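Side-chain contacts in DNA photolyase (Agrobacterium tumefaciens, PDB 4U63), which probably uses light to repair cyclobutane pyrimidine dimers in DNA, with FAD as cofactor and a methenyltetrahydrofolate as antenna chromophore: residues A[73-78]-A[201-206]; A[107-112]-A[196-201]; A[150-155]-A[169-174]; A[182-187]-A[274-279]. All blocks are in the same frame, centred on the assembly; numbering follows the deposited sequence.

Contact 1: A[73-78]-A[201-206]; sequences WLHHSL and EKLSNW. With SO4 (sulfate ion), chain N.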
loop_
_atom_site.group_PDB
_atom_site.type_symbol
_atom_site.label_atom_id
_atom_site.label_comp_id
_atom_site.label_asym_id
_atom_site.label_seq_id
_atom_site.Cartn_x
_atom_site.Cartn_y
_atom_site.Cartn_z
ATOM N N TRP A 73 5.575 5.292 9.172
ATOM C CA TRP A 73 5.987 5.695 7.831
ATOM C C TRP A 73 5.803 7.204 7.624
ATOM O O TRP A 73 6.717 7.902 7.150
ATOM C CB TRP A 73 5.217 4.916 6.753
ATOM C CG TRP A 73 5.836 5.104 5.415
ATOM C CD1 TRP A 73 5.647 6.156 4.569
ATOM C CD2 TRP A 73 6.793 4.247 4.783
ATOM N NE1 TRP A 73 6.414 6.002 3.442
ATOM C CE2 TRP A 73 7.125 4.837 3.545
ATOM C CE3 TRP A 73 7.395 3.028 5.139
ATOM C CZ2 TRP A 73 8.035 4.254 2.654
ATOM C CZ3 TRP A 73 8.293 2.449 4.246
ATOM C CH2 TRP A 73 8.607 3.068 3.024
ATOM N N LEU A 74 4.625 7.701 7.986
ATOM C CA LEU A 74 4.284 9.102 7.761
ATOM C C LEU A 74 5.219 10.050 8.486
ATOM O O LEU A 74 5.623 11.059 7.927
ATOM C CB LEU A 74 2.842 9.392 8.175
ATOM C CG LEU A 74 2.390 10.858 8.041
ATOM C CD1 LEU A 74 2.367 11.273 6.583
ATOM C CD2 LEU A 74 1.024 11.089 8.669
ATOM N N HIS A 75 5.546 9.735 9.738
ATOM C CA HIS A 75 6.474 10.567 10.494
ATOM C C HIS A 75 7.769 10.784 9.709
ATOM O O HIS A 75 8.206 11.916 9.473
ATOM C CB HIS A 75 6.806 9.920 11.828
ATOM C CG HIS A 75 7.802 10.688 12.628
ATOM N ND1 HIS A 75 7.436 11.597 13.598
ATOM C CD2 HIS A 75 9.155 10.701 12.590
ATOM C CE1 HIS A 75 8.520 12.129 14.128
ATOM N NE2 HIS A 75 9.577 11.603 13.534
ATOM N N HIS A 76 8.381 9.683 9.309
ATOM C CA HIS A 76 9.659 9.751 8.607
ATOM C C HIS A 76 9.522 10.378 7.228
ATOM O O HIS A 76 10.405 11.109 6.798
ATOM C CB HIS A 76 10.274 8.372 8.521
ATOM C CG HIS A 76 10.717 7.861 9.846
ATOM N ND1 HIS A 76 11.709 8.472 10.574
ATOM C CD2 HIS A 76 10.305 6.807 10.580
ATOM C CE1 HIS A 76 11.893 7.818 11.703
ATOM N NE2 HIS A 76 11.056 6.799 11.730
ATOM N N SER A 77 8.410 10.107 6.557
ATOM C CA SER A 77 8.132 10.711 5.269
ATOM C C SER A 77 8.027 12.235 5.369
ATOM O O SER A 77 8.592 12.943 4.553
ATOM C CB SER A 77 6.849 10.145 4.665
ATOM O OG SER A 77 6.747 10.554 3.317
ATOM N N LEU A 78 7.293 12.724 6.367
ATOM C CA LEU A 78 7.158 14.171 6.591
ATOM C C LEU A 78 8.486 14.824 6.979
ATOM O O LEU A 78 8.804 15.920 6.514
ATOM C CB LEU A 78 6.090 14.454 7.646
ATOM C CG LEU A 78 4.654 14.165 7.203
ATOM C CD1 LEU A 78 3.722 14.273 8.401
ATOM C CD2 LEU A 78 4.210 15.104 6.094
ATOM N N GLU A 201 2.892 23.591 13.303
ATOM C CA GLU A 201 2.930 22.640 14.413
ATOM C C GLU A 201 4.246 21.853 14.377
ATOM O O GLU A 201 4.920 21.810 13.344
ATOM C CB GLU A 201 1.725 21.714 14.348
ATOM C CG GLU A 201 0.430 22.466 14.623
ATOM C CD GLU A 201 -0.814 21.627 14.478
ATOM O OE1 GLU A 201 -0.712 20.398 14.382
ATOM O OE2 GLU A 201 -1.907 22.216 14.466
ATOM N N LYS A 202 4.612 21.255 15.511
ATOM C CA LYS A 202 5.819 20.440 15.612
ATOM C C LYS A 202 5.455 18.988 15.336
ATOM O O LYS A 202 4.527 18.444 15.946
ATOM C CB LYS A 202 6.453 20.571 17.000
ATOM N N LEU A 203 6.186 18.361 14.419
ATOM C CA LEU A 203 5.919 16.976 14.025
ATOM C C LEU A 203 5.959 16.037 15.229
ATOM O O LEU A 203 5.127 15.144 15.343
ATOM C CB LEU A 203 6.919 16.525 12.955
ATOM C CG LEU A 203 6.833 15.072 12.465
ATOM C CD1 LEU A 203 5.498 14.801 11.793
ATOM C CD2 LEU A 203 7.995 14.753 11.525
ATOM N N SER A 204 6.915 16.263 16.132
ATOM C CA SER A 204 7.061 15.444 17.339
ATOM C C SER A 204 5.793 15.404 18.197
ATOM O O SER A 204 5.553 14.420 18.883
ATOM C CB SER A 204 8.238 15.941 18.184
ATOM O OG SER A 204 8.056 17.292 18.566
ATOM N N ASN A 205 4.984 16.463 18.146
ATOM C CA ASN A 205 3.742 16.530 18.928
ATOM C C ASN A 205 2.592 15.721 18.331
ATOM O O ASN A 205 1.551 15.568 18.960
ATOM C CB ASN A 205 3.312 17.987 19.121
ATOM C CG ASN A 205 4.275 18.772 20.003
ATOM O OD1 ASN A 205 4.977 18.204 20.842
ATOM N ND2 ASN A 205 4.305 20.083 19.823
ATOM N N TRP A 206 2.779 15.201 17.121
ATOM C CA TRP A 206 1.742 14.402 16.464
ATOM C C TRP A 206 1.707 12.937 16.931
ATOM O O TRP A 206 0.773 12.211 16.585
ATOM C CB TRP A 206 1.887 14.524 14.943
ATOM C CG TRP A 206 1.404 15.854 14.422
ATOM C CD1 TRP A 206 1.049 16.951 15.162
ATOM C CD2 TRP A 206 1.235 16.228 13.054
ATOM N NE1 TRP A 206 0.663 17.973 14.341
ATOM C CE2 TRP A 206 0.765 17.559 13.041
ATOM C CE3 TRP A 206 1.431 15.568 11.833
ATOM C CZ2 TRP A 206 0.486 18.243 11.860
ATOM C CZ3 TRP A 206 1.151 16.256 10.649
ATOM C CH2 TRP A 206 0.682 17.577 10.678
HETATM S S SO4 N . 10.223 18.792 16.076
HETATM O O1 SO4 N . 10.326 19.862 15.058
HETATM O O2 SO4 N . 9.851 19.385 17.384
HETATM O O3 SO4 N . 9.202 17.806 15.667
HETATM O O4 SO4 N . 11.533 18.120 16.215
HETATM O O HOH W 1 5.363 12.322 15.303
#
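Leu203 is the residue of 201-206 that meets helix 68-87 most fully. Its CD2 sits over one face of the His75 ring, 3.9 Å from the centroid, a CH-pi contact. The other methyl, CD1, meets Leu78 CD1 at 3.9 Å. A chi1 of 177° sets Leu203 CG beside the carbonyl carbon and carries both methyls to the helix. Leu203 O accepts from a water 2.8 Å away. The same water lies in the plane of the His75 ring, 2.8 Å from ND1, bridging the segments. Ser204 turns outward and holds a sulfate, probably from the crystallisation liquor, through N (2.8 Å to O3) and OG. Trp206 then brings CZ3 to Leu78 CD1. Its NE1 donates to Glu201 OE1, nearly in the indole plane, which helps to hold the indole. Leu203 and Trp206 rest on Leu94 of strand 93-96, at the edge of the parallel sheet of the photolyase alpha/beta domain. Leu78 and Trp206 both touch Tyr57 of strand 53-59, so the loop fills the corner between helix and sheet edge.

Contact 2: A[107-112]-A[196-201]; sequences ISETGA and VWPKSE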
loop_
_atom_site.group_PDB
_atom_site.type_symbol
_atom_site.label_atom_id
_atom_site.label_comp_id
_atom_site.label_asym_id
_atom_site.label_seq_id
_atom_site.Cartn_x
_atom_site.Cartn_y
_atom_site.Cartn_z
ATOM N N ILE A 107 -4.789 31.308 3.573
ATOM C CA ILE A 107 -5.114 32.239 2.491
ATOM C C ILE A 107 -5.188 33.671 3.018
ATOM O O ILE A 107 -4.570 34.577 2.453
ATOM C CB ILE A 107 -6.433 31.822 1.796
ATOM C CG1 ILE A 107 -6.200 30.573 0.945
ATOM C CG2 ILE A 107 -6.993 32.931 0.914
ATOM C CD1 ILE A 107 -7.452 29.782 0.655
ATOM N N SER A 108 -5.940 33.861 4.103
ATOM C CA SER A 108 -6.086 35.167 4.729
ATOM C C SER A 108 -4.736 35.749 5.175
ATOM O O SER A 108 -4.436 36.914 4.895
ATOM C CB SER A 108 -7.053 35.085 5.918
ATOM O OG SER A 108 -7.132 36.332 6.580
ATOM N N GLU A 109 -3.933 34.936 5.856
ATOM C CA GLU A 109 -2.632 35.381 6.358
ATOM C C GLU A 109 -1.642 35.737 5.244
ATOM O O GLU A 109 -0.982 36.783 5.299
ATOM C CB GLU A 109 -1.988 34.309 7.245
ATOM C CG GLU A 109 -0.580 34.698 7.707
ATOM C CD GLU A 109 0.013 33.770 8.744
ATOM O OE1 GLU A 109 -0.693 32.859 9.222
ATOM O OE2 GLU A 109 1.203 33.968 9.079
ATOM N N THR A 110 -1.532 34.857 4.254
ATOM C CA THR A 110 -0.507 34.995 3.207
ATOM C C THR A 110 -0.939 35.861 2.021
ATOM O O THR A 110 -0.092 36.426 1.335
ATOM C CB THR A 110 -0.086 33.625 2.655
ATOM O OG1 THR A 110 -1.207 32.991 2.033
ATOM C CG2 THR A 110 0.470 32.729 3.766
ATOM N N GLY A 111 -2.248 35.960 1.788
ATOM C CA GLY A 111 -2.786 36.639 0.608
ATOM C C GLY A 111 -2.765 35.774 -0.648
ATOM O O GLY A 111 -2.906 36.298 -1.758
ATOM N N ALA A 112 -2.592 34.455 -0.482
ATOM C CA ALA A 112 -2.552 33.517 -1.607
ATOM C C ALA A 112 -3.829 33.610 -2.426
ATOM O O ALA A 112 -4.909 33.800 -1.873
ATOM C CB ALA A 112 -2.361 32.090 -1.111
ATOM N N VAL A 196 7.581 36.219 5.508
ATOM C CA VAL A 196 7.171 35.704 6.814
ATOM C C VAL A 196 6.424 34.380 6.615
ATOM O O VAL A 196 5.454 34.325 5.866
ATOM C CB VAL A 196 6.255 36.713 7.547
ATOM C CG1 VAL A 196 5.840 36.185 8.918
ATOM C CG2 VAL A 196 6.949 38.062 7.692
ATOM N N TRP A 197 6.878 33.318 7.280
ATOM C CA TRP A 197 6.218 32.005 7.192
ATOM C C TRP A 197 5.049 31.916 8.177
ATOM O O TRP A 197 5.171 32.373 9.310
ATOM C CB TRP A 197 7.203 30.865 7.479
ATOM C CG TRP A 197 8.024 30.491 6.303
ATOM C CD1 TRP A 197 9.296 30.896 6.026
ATOM C CD2 TRP A 197 7.630 29.639 5.230
ATOM N NE1 TRP A 197 9.719 30.344 4.841
ATOM C CE2 TRP A 197 8.715 29.567 4.332
ATOM C CE3 TRP A 197 6.466 28.924 4.941
ATOM C CZ2 TRP A 197 8.668 28.807 3.161
ATOM C CZ3 TRP A 197 6.414 28.172 3.778
ATOM C CH2 TRP A 197 7.509 28.120 2.900
ATOM N N PRO A 198 3.911 31.327 7.750
ATOM C CA PRO A 198 2.875 31.013 8.733
ATOM C C PRO A 198 3.411 30.053 9.782
ATOM O O PRO A 198 4.324 29.273 9.498
ATOM C CB PRO A 198 1.780 30.332 7.897
ATOM C CG PRO A 198 1.997 30.834 6.519
ATOM C CD PRO A 198 3.482 30.981 6.383
ATOM N N LYS A 199 2.848 30.112 10.981
ATOM C CA LYS A 199 3.293 29.245 12.066
ATOM C C LYS A 199 2.961 27.790 11.760
ATOM O O LYS A 199 1.971 27.490 11.089
ATOM C CB LYS A 199 2.686 29.685 13.407
ATOM C CG LYS A 199 3.141 31.075 13.852
ATOM C CD LYS A 199 4.634 31.134 14.184
ATOM C CE LYS A 199 5.201 32.538 14.013
ATOM N NZ LYS A 199 4.414 33.569 14.742
ATOM N N SER A 200 3.815 26.897 12.243
ATOM C CA SER A 200 3.684 25.463 11.992
ATOM C C SER A 200 3.650 24.686 13.294
ATOM O O SER A 200 4.309 25.062 14.264
ATOM C CB SER A 200 4.871 24.974 11.165
ATOM O OG SER A 200 4.800 23.576 10.937
ATOM N N GLU A 201 2.892 23.591 13.303
ATOM C CA GLU A 201 2.930 22.640 14.413
ATOM C C GLU A 201 4.246 21.853 14.377
ATOM O O GLU A 201 4.920 21.810 13.344
ATOM C CB GLU A 201 1.725 21.714 14.348
ATOM C CG GLU A 201 0.430 22.466 14.623
ATOM C CD GLU A 201 -0.814 21.627 14.478
ATOM O OE1 GLU A 201 -0.712 20.398 14.382
ATOM O OE2 GLU A 201 -1.907 22.216 14.466
HETATM O O HOH W 2 0.672 31.860 11.373
#
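The backbones come nearest at Glu109 and Pro198, with CA atoms 7.4 Å apart, where the last turn of helix 99-110 faces an extended loop. Glu109 reaches across with a straight chain. Its CG is anti to the backbone N (chi1 176°), and the chain stays extended beyond it. The carboxylate then lies against CA and CB of Pro198. OE2 is 3.4 Å from Pro198 CA, a close carboxylate-to-C-H contact, and OE1 is 3.8 Å from Pro198 CB. Thr110 adds an apolar touch next to it, with CG2 3.7 Å from Pro198 CG, the two side chains at about a right angle. Helix 99-110 belongs to the crossover that carries the chain from edge strand 93-96 across the sheet to strand 114-118 in the Rossmann-like alpha/beta domain. Loop 196-201 runs alongside strand 93-96, where Ser200 OG bonds to Leu94 N. A water links the two segments. It donates to Glu109 OE1 at 2.7 Å and accepts from Lys199 N. Lys199 NZ stays 6.5 Å from Glu109 OE2, so any attraction between these charges is probably modest. Thr110 places OG1 between its backbone N and carbonyl carbon (chi1 63°). OG1 bonds to Leu106 O. It also accepts from Ala112 N at 3.2 Å, which makes an ST turn. Gly111, between Thr110 and Ala112, leaves the helix with a positive phi of 81°.

Contact 3: A[150-155]-A[169-174]; sequences LLHEPS and TPFWRA. With SO4 (sulfate ion), chain G.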
loop_
_atom_site.group_PDB
_atom_site.type_symbol
_atom_site.label_atom_id
_atom_site.label_comp_id
_atom_site.label_asym_id
_atom_site.label_seq_id
_atom_site.Cartn_x
_atom_site.Cartn_y
_atom_site.Cartn_z
ATOM N N LEU A 150 -2.039 7.889 -10.372
ATOM C CA LEU A 150 -2.324 6.762 -11.243
ATOM C C LEU A 150 -1.915 7.025 -12.692
ATOM O O LEU A 150 -1.957 8.155 -13.175
ATOM C CB LEU A 150 -3.836 6.469 -11.221
ATOM C CG LEU A 150 -4.478 6.128 -9.872
ATOM C CD1 LEU A 150 -5.985 5.993 -10.014
ATOM C CD2 LEU A 150 -3.884 4.856 -9.293
ATOM N N LEU A 151 -1.550 5.958 -13.378
ATOM C CA LEU A 151 -1.289 5.980 -14.816
ATOM C C LEU A 151 -2.542 6.236 -15.634
ATOM O O LEU A 151 -2.464 6.820 -16.721
ATOM C CB LEU A 151 -0.692 4.644 -15.259
ATOM C CG LEU A 151 0.667 4.267 -14.678
ATOM C CD1 LEU A 151 1.034 2.856 -15.095
ATOM C CD2 LEU A 151 1.713 5.262 -15.130
ATOM N N HIS A 152 -3.693 5.802 -15.127
ATOM C CA HIS A 152 -4.969 5.967 -15.859
ATOM C C HIS A 152 -5.929 6.814 -15.044
ATOM O O HIS A 152 -5.716 7.036 -13.851
ATOM C CB HIS A 152 -5.577 4.595 -16.208
ATOM C CG HIS A 152 -6.496 4.042 -15.162
ATOM N ND1 HIS A 152 -6.042 3.542 -13.965
ATOM C CD2 HIS A 152 -7.845 3.905 -15.137
ATOM C CE1 HIS A 152 -7.062 3.128 -13.241
ATOM N NE2 HIS A 152 -8.168 3.334 -13.929
ATOM N N GLU A 153 -6.987 7.276 -15.704
ATOM C CA GLU A 153 -8.028 8.070 -15.080
ATOM C C GLU A 153 -9.231 7.149 -14.887
ATOM O O GLU A 153 -9.885 6.813 -15.856
ATOM C CB GLU A 153 -8.383 9.276 -15.961
ATOM C CG GLU A 153 -7.478 10.495 -15.769
ATOM C CD GLU A 153 -7.763 11.281 -14.476
ATOM O OE1 GLU A 153 -8.943 11.457 -14.108
ATOM O OE2 GLU A 153 -6.809 11.744 -13.826
ATOM N N PRO A 154 -9.495 6.707 -13.634
ATOM C CA PRO A 154 -10.563 5.708 -13.481
ATOM C C PRO A 154 -11.947 6.172 -13.906
ATOM O O PRO A 154 -12.743 5.346 -14.313
ATOM C CB PRO A 154 -10.556 5.369 -11.979
ATOM C CG PRO A 154 -9.686 6.368 -11.325
ATOM C CD PRO A 154 -8.779 6.947 -12.360
ATOM N N SER A 155 -12.214 7.475 -13.828
ATOM C CA SER A 155 -13.533 7.990 -14.188
ATOM C C SER A 155 -13.729 8.130 -15.699
ATOM O O SER A 155 -14.845 8.338 -16.152
ATOM C CB SER A 155 -13.792 9.339 -13.513
ATOM O OG SER A 155 -13.003 10.363 -14.082
ATOM N N THR A 169 -7.128 -8.814 -17.403
ATOM C CA THR A 169 -6.373 -8.932 -18.650
ATOM C C THR A 169 -6.743 -7.857 -19.701
ATOM O O THR A 169 -5.856 -7.220 -20.234
ATOM C CB THR A 169 -6.410 -10.367 -19.198
ATOM O OG1 THR A 169 -5.706 -11.218 -18.286
ATOM C CG2 THR A 169 -5.731 -10.450 -20.562
ATOM N N PRO A 170 -8.050 -7.633 -19.980
ATOM C CA PRO A 170 -8.372 -6.544 -20.936
ATOM C C PRO A 170 -7.911 -5.135 -20.469
ATOM O O PRO A 170 -7.508 -4.300 -21.285
ATOM C CB PRO A 170 -9.901 -6.628 -21.065
ATOM C CG PRO A 170 -10.247 -8.022 -20.647
ATOM C CD PRO A 170 -9.245 -8.391 -19.584
ATOM N N PHE A 171 -7.971 -4.895 -19.158
ATOM C CA PHE A 171 -7.516 -3.643 -18.549
ATOM C C PHE A 171 -5.987 -3.489 -18.746
ATOM O O PHE A 171 -5.508 -2.439 -19.171
ATOM C CB PHE A 171 -7.913 -3.646 -17.067
ATOM C CG PHE A 171 -7.474 -2.444 -16.303
ATOM C CD1 PHE A 171 -8.219 -1.273 -16.313
ATOM C CD2 PHE A 171 -6.318 -2.484 -15.550
ATOM C CE1 PHE A 171 -7.806 -0.165 -15.586
ATOM C CE2 PHE A 171 -5.904 -1.380 -14.832
ATOM C CZ PHE A 171 -6.638 -0.224 -14.857
ATOM N N TRP A 172 -5.247 -4.551 -18.457
ATOM C CA TRP A 172 -3.802 -4.583 -18.736
ATOM C C TRP A 172 -3.502 -4.295 -20.210
ATOM O O TRP A 172 -2.625 -3.486 -20.524
ATOM C CB TRP A 172 -3.187 -5.925 -18.330
ATOM C CG TRP A 172 -1.949 -6.273 -19.091
ATOM C CD1 TRP A 172 -1.824 -7.239 -20.043
ATOM C CD2 TRP A 172 -0.663 -5.637 -18.993
ATOM N NE1 TRP A 172 -0.541 -7.261 -20.525
ATOM C CE2 TRP A 172 0.191 -6.287 -19.898
ATOM C CE3 TRP A 172 -0.151 -4.587 -18.216
ATOM C CZ2 TRP A 172 1.544 -5.922 -20.058
ATOM C CZ3 TRP A 172 1.203 -4.229 -18.370
ATOM C CH2 TRP A 172 2.019 -4.894 -19.288
ATOM N N ARG A 173 -4.226 -4.951 -21.109
ATOM C CA ARG A 173 -4.002 -4.738 -22.540
ATOM C C ARG A 173 -4.282 -3.281 -22.938
ATOM O O ARG A 173 -3.542 -2.708 -23.733
ATOM C CB ARG A 173 -4.796 -5.749 -23.374
ATOM C CG ARG A 173 -4.194 -7.143 -23.253
ATOM C CD ARG A 173 -4.990 -8.235 -23.943
ATOM N NE ARG A 173 -4.354 -9.536 -23.702
ATOM C CZ ARG A 173 -4.899 -10.722 -23.968
ATOM N NH1 ARG A 173 -6.117 -10.812 -24.493
ATOM N NH2 ARG A 173 -4.216 -11.836 -23.700
ATOM N N ALA A 174 -5.323 -2.678 -22.372
ATOM C CA ALA A 174 -5.605 -1.250 -22.616
ATOM C C ALA A 174 -4.458 -0.334 -22.148
ATOM O O ALA A 174 -4.017 0.538 -22.889
ATOM C CB ALA A 174 -6.903 -0.841 -21.951
HETATM S S SO4 G . -1.161 -10.815 -21.868
HETATM O O1 SO4 G . -1.923 -9.695 -22.462
HETATM O O2 SO4 G . 0.288 -10.498 -21.875
HETATM O O3 SO4 G . -1.612 -11.031 -20.477
HETATM O O4 SO4 G . -1.414 -12.037 -22.667
#
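Phe171 points the CE1-CZ edge of its ring at the face of His152. The pair is a T-shaped, edge-to-face stack, with centroids 5.1 Å apart and planes at 86°. It joins helix 168-177 to the loop that follows strand 142-146, the last strand of the photolyase alpha/beta domain. The closest atoms are Phe171 CZ and His152 CE1, 3.7 Å apart. Phe171 CZ stands above the imidazole but is shifted toward its rim. Phe171 CE1 lies nearest His152 NE2, at 3.9 Å. A chi1 of 178° turns the phenyl ring to the side of the carbonyl carbon, where it can meet His152. The other face of His152 is covered by Pro154 CD. The imidazole is thus held between a proline and a phenyl edge. Its two nitrogens are also engaged, ND1 with Glu301 OE1 and NE2 with His305 ND1, both on helix 287-309. Glu301 OE2 takes Leu151 N as well, so this loop is tied to the helical FAD-binding part at two successive residues. These bonds fix the rotation of the imidazole that Phe171 meets. Further along helix 168-177, Arg173 shares a sulfate, probably from the crystallisation liquor, with Lys295 of helix 287-309. Thr169 CG2 covers the centre of one face of the Arg173 guanidinium. Arg173 NE donates almost straight to sulfate O1, at 2.7 Å and 172°, and NH2 reaches O4 at 3.0 Å.

Contact 4: A[182-187]-A[274-279]; sequences HAPADP and VWHATK. With SO4 (sulfate ion), chain I.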
loop_
_atom_site.group_PDB
_atom_site.type_symbol
_atom_site.label_atom_id
_atom_site.label_comp_id
_atom_site.label_asym_id
_atom_site.label_seq_id
_atom_site.Cartn_x
_atom_site.Cartn_y
_atom_site.Cartn_z
ATOM N N HIS A 182 3.395 9.783 -19.955
ATOM C CA HIS A 182 4.325 10.892 -20.134
ATOM C C HIS A 182 5.531 10.666 -19.208
ATOM O O HIS A 182 5.362 10.234 -18.061
ATOM C CB HIS A 182 3.630 12.222 -19.807
ATOM C CG HIS A 182 4.163 13.395 -20.567
ATOM N ND1 HIS A 182 5.463 13.838 -20.446
ATOM C CD2 HIS A 182 3.562 14.229 -21.450
ATOM C CE1 HIS A 182 5.642 14.888 -21.228
ATOM N NE2 HIS A 182 4.504 15.147 -21.846
ATOM N N ALA A 183 6.740 10.927 -19.705
ATOM C CA ALA A 183 7.953 10.783 -18.881
ATOM C C ALA A 183 7.857 11.686 -17.636
ATOM O O ALA A 183 7.122 12.699 -17.651
ATOM C CB ALA A 183 9.198 11.119 -19.691
ATOM N N PRO A 184 8.581 11.327 -16.552
ATOM C CA PRO A 184 8.463 12.097 -15.306
ATOM C C PRO A 184 9.125 13.481 -15.380
ATOM O O PRO A 184 10.188 13.626 -15.985
ATOM C CB PRO A 184 9.171 11.203 -14.277
ATOM C CG PRO A 184 10.186 10.458 -15.084
ATOM C CD PRO A 184 9.486 10.169 -16.387
ATOM N N ALA A 185 8.489 14.480 -14.771
ATOM C CA ALA A 185 9.040 15.835 -14.722
ATOM C C ALA A 185 10.072 15.974 -13.603
ATOM O O ALA A 185 9.950 15.353 -12.540
ATOM C CB ALA A 185 7.929 16.845 -14.532
ATOM N N ASP A 186 11.086 16.797 -13.848
ATOM C CA ASP A 186 12.120 17.064 -12.855
ATOM C C ASP A 186 11.548 17.793 -11.640
ATOM O O ASP A 186 10.582 18.544 -11.767
ATOM C CB ASP A 186 13.231 17.942 -13.437
ATOM C CG ASP A 186 14.067 17.235 -14.483
ATOM O OD1 ASP A 186 13.965 15.997 -14.644
ATOM O OD2 ASP A 186 14.846 17.938 -15.148
ATOM N N PRO A 187 12.155 17.587 -10.461
ATOM C CA PRO A 187 11.760 18.376 -9.307
ATOM C C PRO A 187 12.297 19.809 -9.417
ATOM O O PRO A 187 13.357 20.024 -10.003
ATOM C CB PRO A 187 12.437 17.650 -8.143
ATOM C CG PRO A 187 13.668 17.043 -8.755
ATOM C CD PRO A 187 13.271 16.666 -10.151
ATOM N N VAL A 274 8.252 5.057 -12.165
ATOM C CA VAL A 274 8.574 3.626 -12.107
ATOM C C VAL A 274 8.514 2.999 -13.513
ATOM O O VAL A 274 9.443 2.312 -13.938
ATOM C CB VAL A 274 7.643 2.872 -11.140
ATOM C CG1 VAL A 274 7.939 1.377 -11.153
ATOM C CG2 VAL A 274 7.772 3.423 -9.730
ATOM N N TRP A 275 7.431 3.254 -14.232
ATOM C CA TRP A 275 7.276 2.736 -15.607
ATOM C C TRP A 275 8.406 3.200 -16.533
ATOM O O TRP A 275 9.031 2.387 -17.249
ATOM C CB TRP A 275 5.910 3.157 -16.177
ATOM C CG TRP A 275 5.575 2.512 -17.498
ATOM C CD1 TRP A 275 6.133 2.789 -18.721
ATOM C CD2 TRP A 275 4.608 1.485 -17.726
ATOM N NE1 TRP A 275 5.576 1.996 -19.686
ATOM C CE2 TRP A 275 4.634 1.187 -19.108
ATOM C CE3 TRP A 275 3.716 0.787 -16.896
ATOM C CZ2 TRP A 275 3.808 0.218 -19.681
ATOM C CZ3 TRP A 275 2.888 -0.179 -17.468
ATOM C CH2 TRP A 275 2.942 -0.450 -18.854
ATOM N N HIS A 276 8.685 4.502 -16.521
ATOM C CA HIS A 276 9.723 5.065 -17.401
ATOM C C HIS A 276 11.110 4.489 -17.090
ATOM O O HIS A 276 11.931 4.327 -17.988
ATOM C CB HIS A 276 9.729 6.595 -17.295
ATOM C CG HIS A 276 10.612 7.268 -18.292
ATOM N ND1 HIS A 276 11.910 7.630 -18.007
ATOM C CD2 HIS A 276 10.390 7.651 -19.570
ATOM C CE1 HIS A 276 12.449 8.206 -19.067
ATOM N NE2 HIS A 276 11.546 8.229 -20.031
ATOM N N ALA A 277 11.349 4.154 -15.824
ATOM C CA ALA A 277 12.609 3.528 -15.416
ATOM C C ALA A 277 12.827 2.131 -16.018
ATOM O O ALA A 277 13.952 1.633 -16.007
ATOM C CB ALA A 277 12.680 3.450 -13.898
ATOM N N THR A 278 11.759 1.499 -16.522
ATOM C CA THR A 278 11.855 0.186 -17.172
ATOM C C THR A 278 12.082 0.283 -18.678
ATOM O O THR A 278 12.205 -0.738 -19.345
ATOM C CB THR A 278 10.601 -0.672 -16.928
ATOM O OG1 THR A 278 9.476 -0.120 -17.627
ATOM C CG2 THR A 278 10.321 -0.793 -15.451
ATOM N N LYS A 279 12.131 1.503 -19.201
ATOM C CA LYS A 279 12.367 1.724 -20.615
ATOM C C LYS A 279 13.854 1.720 -20.910
ATOM O O LYS A 279 14.660 2.096 -20.068
ATOM C CB LYS A 279 11.760 3.058 -21.058
ATOM C CG LYS A 279 10.239 3.085 -21.016
ATOM C CD LYS A 279 9.684 4.451 -21.404
ATOM C CE LYS A 279 9.990 4.834 -22.845
ATOM N NZ LYS A 279 9.436 3.850 -23.814
HETATM S S SO4 I . 10.565 0.217 -24.122
HETATM O O1 SO4 I . 12.026 0.329 -23.930
HETATM O O2 SO4 I . 10.028 1.517 -24.562
HETATM O O3 SO4 I . 9.914 -0.170 -22.856
HETATM O O4 SO4 I . 10.271 -0.797 -25.153
#
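His276 presents a ring face to Pro184, and a CH-pi contact forms the tight part of this surface patch. It joins the loop after helix 168-177 to helix 271-276 and the type I beta turn from His276 to Lys279. Pro184 CD lies over the imidazole, 4.0 Å from its centroid and nearest to His276 CG at 3.6 Å. The proline and the histidine cross at about a right angle. Ala183 CB comes in obliquely at the other end of the ring, 3.7 Å from His276 CD2. With chi1 at -172° the imidazole swings out from the helix far enough to reach both residues. Beyond Pro184 the loop turns to other partners, and Ala185 N bonds to Asp39 OD1. The loose side is toward solvent. Ala183 is exposed there, and so is His182, which is poorly ordered, so its weak bond from ND1 to Ala183 O is uncertain. Lys279 lies away from the His276-Pro184 contact. Its chain folds back at the end and forms a salt bridge with Glu180 OE2. A sulfate, probably from the crystallisation liquor, is held by Arg294 NH2 and Gly280 N. It lies beside Lys279 NZ, at a distance too short to be trusted. Just before the turn, Trp275 O accepts from Thr278 N at 3.0 Å and from Thr278 OG1 at 2.6 Å. The OG1 bond lies in the carbonyl plane, on a lone pair, with a C=O...O angle of 143°.

Contacts 1, 2 and 4 all use the long loop between helix 168-177 and helix 219-222. Contacts 1 and 2 are consecutive on it and share Glu201, with centres about 20 Å apart. Contacts 3 and 4 form a second pair, with centres about 18 Å apart. They touch directly, Leu151 CD1 lying 3.8 Å from Trp275 CE3. The two pairs do not touch; contacts 1 and 4 come nearest, with about 12 Å between nearest atoms. Contacts 1 and 3 lie on opposite sides of the chain's centre, their own centres about 34 Å apart. The Phe171 side chain of contact 3 is about 10 Å from the bound FAD, without touching it. The His75 side chain of contact 1 is about 13 Å from the bound MHF (5,10-methenyl-6,7,8-trihydrofolic acid).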